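Local coordinates for uncharacterized protein AF_0941 (Archaeoglobus fulgidus, PDB 1YOZ) that is of unknown function, an all-helical archaeal protein of the AF0941-like family whose crystal assembly holds two copies of the chain, at residues L29-N34 with I93-D98; N7-R12 with K33-M38. One frame throughout, in Å; residues are numbered along the deposited sequence.

In the fold
Helix 32-51 takes part in both contacts, with its start in interaction 1 and its first turns in interaction 2, and K33 and N34 belong to both. Interaction 1 lies toward the periphery, its centre about 13 Å from the centre of the chain, where the loop leading into helix 99-113 runs past the turn before helix 32-51. Its chemistry is mostly polar: an amide, a carboxylate, backbone groups and a water. The centre of interaction 2 is about 4 Å from the centre of the chain, and this contact joins helix 8-18 to helix 32-51 through apolar side chains and a methionine sulfur. L29 bridges the two, packing on F9, R12, I35 and M38.

Interaction 1 of 2, residues L29-N34 with I93-D98; sequences LLDQKN and IEKKLD
D98 N gives its hydrogen to Q32 OE1 at 2.7 Å, in a bond that is nearly straight at the hydrogen (170°) and arrives almost along the line of the amide C=O. The other end of the same amide answers: Q32 NE2 donates to D98 OD2 at 3.0 Å. That oxygen lies close to the plane of the amide, yet the N-H reaches it from above the carboxylate, for the two flat groups stand 83° apart. Q32 gets there with CG set between its backbone N and carbonyl carbon (chi1 61°) and the chain extended beyond. D98 is also held from its own side, where K96 NZ forms a salt bridge to D98 OD1 at 3.0 Å.

Both residues stand at helix starts. D98 is the N-cap residue of helix 99-113, though its side chain makes no capping bond; D31 is that of helix 32-51, and its OD2 accepts from N34 N. Q32, in the first turn, thus ties one helix start to the other, and an alanine here would probably leave D98 N without its acceptor and the D98 carboxylate freer to turn.

A water adds a second link, donating to L30 O and to K96 O and accepting from Q32 N. Farther along, the K95 chain lies over the backbone turn. K95 CD comes to 3.3 Å from L30 O; K95 CE then packs on D31 CB, and the ammonium goes on to a salt bridge with D27. The apolar contacts are lighter: L97 CD1 touches Q32 CB at 3.9 Å, while L30 CD1 meets I93 CG2 at 4.2 Å, with L30 also resting on L82 of helix 75-88.

Interaction 2 of 2, residues N7-R12 with K33-M38; sequences NSFLDR and KNIFEM
M38 SD sits 3.7 Å from F9 CA, so the sulfur lies against the backbone of helix 8-18 as well as its side chains. F9 CB lies 4.0 Å from M38 SD. R12 CD is 3.9 Å from the same M38 SD, the arginine chain bending at chi3 as it passes the thioether. R12 NE is buried here and has no partner anywhere in the model. The M38 methyl, CE, comes to the edge of the F9 ring, near its plane, brought round by the bend at chi3 (-60°).

These contacts join helix 8-18 to helix 32-51 within the all-helical fold, the axes of the short segments coming within 10.5 Å at closest approach and their N-to-C directions 121° apart.

F9 and I35 pack through hydrocarbon alone. F9 CE1 meets I35 CD1 at 3.7 Å, the methyl approaching the ring obliquely, and L75 of helix 75-88 touches both residues. M38 CG likewise packs on S8 CB at 3.8 Å.

S8 OG hydrogen-bonds to D42, adding a polar tie between helix 8-18 and helix 32-51. At the start of helix 8-18, N7, the N-cap residue, accepts from L10 N through N7 OD1 at 3.0 Å, the donor standing above the amide plane. On the same helix, D11 forms a salt bridge with R62 of the second subunit.

Interaction 1 of 2, residues L29-N34 with I93-D98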
ATOM      1  N   LEU B  29      12.827  -4.216  13.977  1.00 29.02           N
ATOM      2  CA  LEU B  29      12.180  -3.595  12.839  1.00 28.68           C
ATOM      3  C   LEU B  29      12.310  -2.046  12.860  1.00 28.26           C
ATOM      4  O   LEU B  29      12.474  -1.432  11.810  1.00 27.64           O
ATOM      5  CB  LEU B  29      10.721  -4.060  12.705  1.00 27.33           C
ATOM      6  CG  LEU B  29       9.893  -3.560  11.512  1.00 27.68           C
ATOM      7  CD1 LEU B  29      10.459  -3.958  10.160  1.00 28.36           C
ATOM      8  CD2 LEU B  29       8.470  -4.046  11.663  1.00 25.13           C
ATOM      9  N   LEU B  30      12.301  -1.455  14.062  1.00 28.11           N
ATOM     10  CA  LEU B  30      12.216  -0.006  14.239  1.00 27.48           C
ATOM     11  C   LEU B  30      13.544   0.690  14.470  1.00 28.64           C
ATOM     12  O   LEU B  30      13.578   1.879  14.847  1.00 29.18           O
ATOM     13  CB  LEU B  30      11.274   0.314  15.377  1.00 28.55           C
ATOM     14  CG  LEU B  30       9.835  -0.136  15.170  1.00 27.01           C
ATOM     15  CD1 LEU B  30       9.022   0.083  16.463  1.00 31.71           C
ATOM     16  CD2 LEU B  30       9.197   0.523  14.002  1.00 26.66           C
ATOM     17  N   ASP B  31      14.623  -0.056  14.263  1.00 28.55           N
ATOM     18  CA  ASP B  31      15.963   0.496  14.135  1.00 29.58           C
ATOM     19  C   ASP B  31      16.076   1.179  12.776  1.00 29.03           C
ATOM     20  O   ASP B  31      15.997   0.516  11.761  1.00 28.40           O
ATOM     21  CB  ASP B  31      17.014  -0.603  14.271  1.00 29.23           C
ATOM     22  CG  ASP B  31      18.424  -0.058  14.176  1.00 33.53           C
ATOM     23  OD1 ASP B  31      19.063   0.207  15.208  1.00 36.48           O
ATOM     24  OD2 ASP B  31      18.895   0.147  13.051  1.00 36.76           O
ATOM     25  N   GLN B  32      16.221   2.516  12.769  1.00 29.80           N
ATOM     26  CA  GLN B  32      16.220   3.278  11.508  1.00 30.08           C
ATOM     27  C   GLN B  32      17.302   2.884  10.521  1.00 29.31           C
ATOM     28  O   GLN B  32      17.093   2.976   9.305  1.00 29.55           O
ATOM     29  CB  GLN B  32      16.195   4.802  11.719  1.00 30.75           C
ATOM     30  CG  GLN B  32      17.381   5.400  12.491  1.00 31.74           C
ATOM     31  CD  GLN B  32      17.371   6.935  12.458  1.00 35.70           C
ATOM     32  OE1 GLN B  32      16.308   7.593  12.299  1.00 36.04           O
ATOM     33  NE2 GLN B  32      18.558   7.518  12.611  1.00 33.85           N
ATOM     34  N   LYS B  33      18.442   2.427  11.015  1.00 28.24           N
ATOM     35  CA  LYS B  33      19.424   1.834  10.112  1.00 27.82           C
ATOM     36  C   LYS B  33      18.870   0.604   9.419  1.00 27.12           C
ATOM     37  O   LYS B  33      19.060   0.422   8.209  1.00 26.77           O
ATOM     38  CB  LYS B  33      20.741   1.472  10.841  1.00 28.92           C
ATOM     39  CG  LYS B  33      21.924   1.129   9.897  1.00 32.29           C
ATOM     40  CD  LYS B  33      22.370   2.338   8.990  1.00 34.81           C
ATOM     41  CE  LYS B  33      21.750   2.335   7.561  1.00 36.69           C
ATOM     42  NZ  LYS B  33      21.965   3.680   6.844  1.00 35.51           N
ATOM     43  N   ASN B  34      18.193  -0.275  10.166  1.00 25.59           N
ATOM     44  CA  ASN B  34      17.648  -1.507   9.524  1.00 24.85           C
ATOM     45  C   ASN B  34      16.548  -1.125   8.504  1.00 22.98           C
ATOM     46  O   ASN B  34      16.363  -1.763   7.474  1.00 22.08           O
ATOM     47  CB  ASN B  34      17.024  -2.453  10.578  1.00 25.14           C
ATOM     48  CG  ASN B  34      18.069  -3.119  11.488  1.00 26.90           C
ATOM     49  OD1 ASN B  34      19.261  -3.102  11.193  1.00 24.88           O
ATOM     50  ND2 ASN B  34      17.607  -3.697  12.608  1.00 24.53           N
ATOM     51  N   ILE B  93       9.195   0.658  23.270  1.00 35.56           N
ATOM     52  CA  ILE B  93      10.372   0.811  22.419  1.00 35.19           C
ATOM     53  C   ILE B  93      11.009   2.181  22.611  1.00 34.74           C
ATOM     54  O   ILE B  93      10.313   3.190  22.643  1.00 34.63           O
ATOM     55  CB  ILE B  93      10.003   0.640  20.906  1.00 34.99           C
ATOM     56  CG1 ILE B  93       9.148  -0.606  20.682  1.00 34.90           C
ATOM     57  CG2 ILE B  93      11.274   0.675  20.014  1.00 34.95           C
ATOM     58  CD1 ILE B  93       9.883  -1.905  20.779  1.00 36.86           C
ATOM     59  N   GLU B  94      12.331   2.207  22.735  1.00 34.83           N
ATOM     60  CA  GLU B  94      13.049   3.458  23.012  1.00 35.83           C
ATOM     61  C   GLU B  94      13.852   3.772  21.768  1.00 35.92           C
ATOM     62  O   GLU B  94      15.079   3.906  21.830  1.00 36.76           O
ATOM     63  CB  GLU B  94      13.988   3.353  24.244  1.00 35.54           C
ATOM     64  CG  GLU B  94      13.294   2.918  25.558  1.00 34.72           C
ATOM     65  CD  GLU B  94      12.238   3.910  26.012  1.00 33.66           C
ATOM     66  OE1 GLU B  94      12.439   5.127  25.819  1.00 30.89           O
ATOM     67  OE2 GLU B  94      11.205   3.480  26.562  1.00 34.48           O
ATOM     68  N   LYS B  95      13.141   3.840  20.639  1.00 35.45           N
ATOM     69  CA  LYS B  95      13.716   4.184  19.324  1.00 35.02           C
ATOM     70  C   LYS B  95      12.825   5.266  18.714  1.00 34.15           C
ATOM     71  O   LYS B  95      11.620   5.343  19.021  1.00 34.15           O
ATOM     72  CB  LYS B  95      13.698   2.980  18.387  1.00 35.40           C
ATOM     73  CG  LYS B  95      14.514   1.767  18.829  1.00 36.61           C
ATOM     74  CD  LYS B  95      15.219   1.228  17.635  1.00 36.68           C
ATOM     75  CE  LYS B  95      15.865  -0.116  17.844  1.00 37.27           C
ATOM     76  NZ  LYS B  95      16.344  -0.379  19.226  1.00 37.38           N
ATOM     77  N   LYS B  96      13.420   6.087  17.852  1.00 34.04           N
ATOM     78  CA  LYS B  96      12.696   7.081  17.041  1.00 33.32           C
ATOM     79  C   LYS B  96      13.263   7.155  15.607  1.00 31.74           C
ATOM     80  O   LYS B  96      14.331   6.618  15.313  1.00 30.26           O
ATOM     81  CB  LYS B  96      12.701   8.456  17.717  1.00 33.41           C
ATOM     82  CG  LYS B  96      14.004   8.766  18.416  1.00 38.07           C
ATOM     83  CD  LYS B  96      14.021  10.149  19.092  1.00 41.15           C
ATOM     84  CE  LYS B  96      14.164  11.291  18.029  1.00 45.62           C
ATOM     85  NZ  LYS B  96      15.253  11.078  16.964  1.00 41.85           N
ATOM     86  N   LEU B  97      12.515   7.807  14.714  1.00 31.25           N
ATOM     87  CA  LEU B  97      12.859   7.818  13.291  1.00 30.56           C
ATOM     88  C   LEU B  97      13.160   9.260  12.899  1.00 30.61           C
ATOM     89  O   LEU B  97      12.272  10.102  12.952  1.00 29.99           O
ATOM     90  CB  LEU B  97      11.679   7.293  12.469  1.00 30.24           C
ATOM     91  CG  LEU B  97      11.698   7.202  10.933  1.00 28.60           C
ATOM     92  CD1 LEU B  97      12.854   6.372  10.364  1.00 23.66           C
ATOM     93  CD2 LEU B  97      10.354   6.678  10.445  1.00 29.72           C
ATOM     94  N   ASP B  98      14.403   9.539  12.537  1.00 31.33           N
ATOM     95  CA  ASP B  98      14.792  10.897  12.110  1.00 32.12           C
ATOM     96  C   ASP B  98      14.063  11.336  10.815  1.00 31.66           C
ATOM     97  O   ASP B  98      14.096  10.617   9.823  1.00 30.09           O
ATOM     98  CB  ASP B  98      16.305  10.946  11.861  1.00 32.85           C
ATOM     99  CG  ASP B  98      17.104  10.834  13.130  1.00 34.96           C
ATOM    100  OD1 ASP B  98      16.525  11.121  14.207  1.00 36.02           O
ATOM    101  OD2 ASP B  98      18.315  10.479  13.056  1.00 36.16           O
TER
HETATM  102  O   HOH W   1      15.359   4.175  15.131  1.00 26.22           O

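Interaction 2 of 2, residues N7-R12 with K33-M38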
ATOM      1  N   ASN B   7       7.099  -4.358  -0.284  1.00 12.83           N
ATOM      2  CA  ASN B   7       7.393  -3.443   0.793  1.00 12.55           C
ATOM      3  C   ASN B   7       7.531  -4.280   2.052  1.00 12.98           C
ATOM      4  O   ASN B   7       6.527  -4.682   2.666  1.00 11.80           O
ATOM      5  CB  ASN B   7       6.254  -2.392   0.962  1.00 14.44           C
ATOM      6  CG  ASN B   7       6.571  -1.349   1.988  1.00 11.25           C
ATOM      7  OD1 ASN B   7       7.408  -1.558   2.860  1.00 15.03           O
ATOM      8  ND2 ASN B   7       5.833  -0.232   1.955  1.00 14.06           N
ATOM      9  N   SER B   8       8.793  -4.573   2.381  1.00 14.43           N
ATOM     10  CA  SER B   8       9.169  -5.443   3.478  1.00 15.35           C
ATOM     11  C   SER B   8       8.828  -4.822   4.811  1.00 16.08           C
ATOM     12  O   SER B   8       8.375  -5.530   5.699  1.00 15.81           O
ATOM     13  CB  SER B   8      10.670  -5.741   3.393  1.00 15.51           C
ATOM     14  OG  SER B   8      10.897  -6.573   2.240  1.00 15.08           O
ATOM     15  N   PHE B   9       8.990  -3.504   4.929  1.00 15.46           N
ATOM     16  CA  PHE B   9       8.679  -2.859   6.209  1.00 16.79           C
ATOM     17  C   PHE B   9       7.197  -2.981   6.519  1.00 16.40           C
ATOM     18  O   PHE B   9       6.791  -3.385   7.654  1.00 16.87           O
ATOM     19  CB  PHE B   9       9.106  -1.392   6.257  1.00 16.79           C
ATOM     20  CG  PHE B   9       8.835  -0.737   7.572  1.00 19.23           C
ATOM     21  CD1 PHE B   9       9.765  -0.820   8.612  1.00 18.73           C
ATOM     22  CD2 PHE B   9       7.642  -0.042   7.789  1.00 20.61           C
ATOM     23  CE1 PHE B   9       9.504  -0.240   9.854  1.00 19.91           C
ATOM     24  CE2 PHE B   9       7.359   0.526   9.030  1.00 17.76           C
ATOM     25  CZ  PHE B   9       8.292   0.442  10.058  1.00 17.96           C
ATOM     26  N   LEU B  10       6.391  -2.647   5.520  1.00 16.67           N
ATOM     27  CA  LEU B  10       4.928  -2.742   5.649  1.00 16.75           C
ATOM     28  C   LEU B  10       4.478  -4.146   6.030  1.00 16.62           C
ATOM     29  O   LEU B  10       3.704  -4.326   6.962  1.00 16.43           O
ATOM     30  CB  LEU B  10       4.236  -2.234   4.373  1.00 16.97           C
ATOM     31  CG  LEU B  10       2.703  -2.333   4.373  1.00 18.43           C
ATOM     32  CD1 LEU B  10       2.054  -1.372   5.331  1.00 16.68           C
ATOM     33  CD2 LEU B  10       2.256  -2.126   2.965  1.00 16.59           C
ATOM     34  N   ASP B  11       5.020  -5.168   5.377  1.00 17.23           N
ATOM     35  CA  ASP B  11       4.611  -6.527   5.705  1.00 17.13           C
ATOM     36  C   ASP B  11       5.061  -6.941   7.107  1.00 17.86           C
ATOM     37  O   ASP B  11       4.295  -7.570   7.836  1.00 15.18           O
ATOM     38  CB  ASP B  11       5.143  -7.547   4.688  1.00 17.36           C
ATOM     39  CG  ASP B  11       4.454  -7.463   3.330  1.00 18.05           C
ATOM     40  OD1 ASP B  11       3.222  -7.213   3.206  1.00 21.22           O
ATOM     41  OD2 ASP B  11       5.168  -7.666   2.358  1.00 19.85           O
ATOM     42  N   ARG B  12       6.324  -6.678   7.453  1.00 18.89           N
ATOM     43  CA  ARG B  12       6.803  -7.054   8.804  1.00 21.28           C
ATOM     44  C   ARG B  12       6.008  -6.337   9.880  1.00 21.84           C
ATOM     45  O   ARG B  12       5.648  -6.933  10.880  1.00 20.41           O
ATOM     46  CB  ARG B  12       8.284  -6.736   9.009  1.00 21.95           C
ATOM     47  CG  ARG B  12       9.212  -7.814   8.471  1.00 29.18           C
ATOM     48  CD  ARG B  12      10.610  -7.285   8.164  1.00 34.62           C
ATOM     49  NE  ARG B  12      10.988  -7.783   6.853  1.00 41.90           N
ATOM     50  CZ  ARG B  12      11.736  -8.852   6.603  1.00 43.83           C
ATOM     51  NH1 ARG B  12      12.268  -9.573   7.595  1.00 45.39           N
ATOM     52  NH2 ARG B  12      11.963  -9.184   5.330  1.00 43.08           N
ATOM     53  N   LYS B  33      18.442   2.427  11.015  1.00 28.24           N
ATOM     54  CA  LYS B  33      19.424   1.834  10.112  1.00 27.82           C
ATOM     55  C   LYS B  33      18.870   0.604   9.419  1.00 27.12           C
ATOM     56  O   LYS B  33      19.060   0.422   8.209  1.00 26.77           O
ATOM     57  CB  LYS B  33      20.741   1.472  10.841  1.00 28.92           C
ATOM     58  CG  LYS B  33      21.924   1.129   9.897  1.00 32.29           C
ATOM     59  CD  LYS B  33      22.370   2.338   8.990  1.00 34.81           C
ATOM     60  CE  LYS B  33      21.750   2.335   7.561  1.00 36.69           C
ATOM     61  NZ  LYS B  33      21.965   3.680   6.844  1.00 35.51           N
ATOM     62  N   ASN B  34      18.193  -0.275  10.166  1.00 25.59           N
ATOM     63  CA  ASN B  34      17.648  -1.507   9.524  1.00 24.85           C
ATOM     64  C   ASN B  34      16.548  -1.125   8.504  1.00 22.98           C
ATOM     65  O   ASN B  34      16.363  -1.763   7.474  1.00 22.08           O
ATOM     66  CB  ASN B  34      17.024  -2.453  10.578  1.00 25.14           C
ATOM     67  CG  ASN B  34      18.069  -3.119  11.488  1.00 26.90           C
ATOM     68  OD1 ASN B  34      19.261  -3.102  11.193  1.00 24.88           O
ATOM     69  ND2 ASN B  34      17.607  -3.697  12.608  1.00 24.53           N
ATOM     70  N   ILE B  35      15.784  -0.101   8.862  1.00 22.71           N
ATOM     71  CA  ILE B  35      14.704   0.409   7.994  1.00 22.65           C
ATOM     72  C   ILE B  35      15.296   0.833   6.654  1.00 23.03           C
ATOM     73  O   ILE B  35      14.922   0.308   5.602  1.00 23.14           O
ATOM     74  CB  ILE B  35      13.907   1.555   8.685  1.00 21.79           C
ATOM     75  CG1 ILE B  35      13.210   1.021   9.936  1.00 20.92           C
ATOM     76  CG2 ILE B  35      12.846   2.167   7.745  1.00 23.27           C
ATOM     77  CD1 ILE B  35      12.288   2.039  10.618  1.00 18.22           C
ATOM     78  N   PHE B  36      16.285   1.725   6.688  1.00 23.74           N
ATOM     79  CA  PHE B  36      16.930   2.149   5.441  1.00 23.55           C
ATOM     80  C   PHE B  36      17.442   0.938   4.651  1.00 23.96           C
ATOM     81  O   PHE B  36      17.128   0.775   3.476  1.00 22.49           O
ATOM     82  CB  PHE B  36      18.035   3.156   5.764  1.00 24.81           C
ATOM     83  CG  PHE B  36      18.421   4.074   4.612  1.00 25.89           C
ATOM     84  CD1 PHE B  36      18.860   5.377   4.891  1.00 27.71           C
ATOM     85  CD2 PHE B  36      18.391   3.643   3.286  1.00 25.06           C
ATOM     86  CE1 PHE B  36      19.251   6.252   3.856  1.00 30.56           C
ATOM     87  CE2 PHE B  36      18.789   4.486   2.251  1.00 27.96           C
ATOM     88  CZ  PHE B  36      19.219   5.801   2.531  1.00 29.30           C
ATOM     89  N   GLU B  37      18.172   0.017   5.294  1.00 24.95           N
ATOM     90  CA  GLU B  37      18.654  -1.172   4.563  1.00 24.36           C
ATOM     91  C   GLU B  37      17.543  -2.045   3.968  1.00 22.82           C
ATOM     92  O   GLU B  37      17.682  -2.572   2.860  1.00 22.70           O
ATOM     93  CB  GLU B  37      19.662  -1.989   5.417  1.00 26.80           C
ATOM     94  CG  GLU B  37      20.229  -3.202   4.690  1.00 30.23           C
ATOM     95  CD  GLU B  37      21.028  -4.120   5.645  1.00 38.42           C
ATOM     96  OE1 GLU B  37      21.732  -3.563   6.544  1.00 41.89           O
ATOM     97  OE2 GLU B  37      20.944  -5.382   5.500  1.00 39.51           O
ATOM     98  N   MET B  38      16.401  -2.145   4.664  1.00 21.89           N
ATOM     99  CA  MET B  38      15.230  -2.885   4.197  1.00 20.39           C
ATOM    100  C   MET B  38      14.679  -2.298   2.905  1.00 19.92           C
ATOM    101  O   MET B  38      14.437  -3.022   1.974  1.00 18.09           O
ATOM    102  CB  MET B  38      14.101  -2.820   5.262  1.00 21.70           C
ATOM    103  CG  MET B  38      13.402  -4.128   5.549  1.00 24.33           C
ATOM    104  SD  MET B  38      12.153  -3.986   6.815  1.00 14.47           S
ATOM    105  CE  MET B  38      13.097  -3.448   8.149  1.00 19.55           C
TER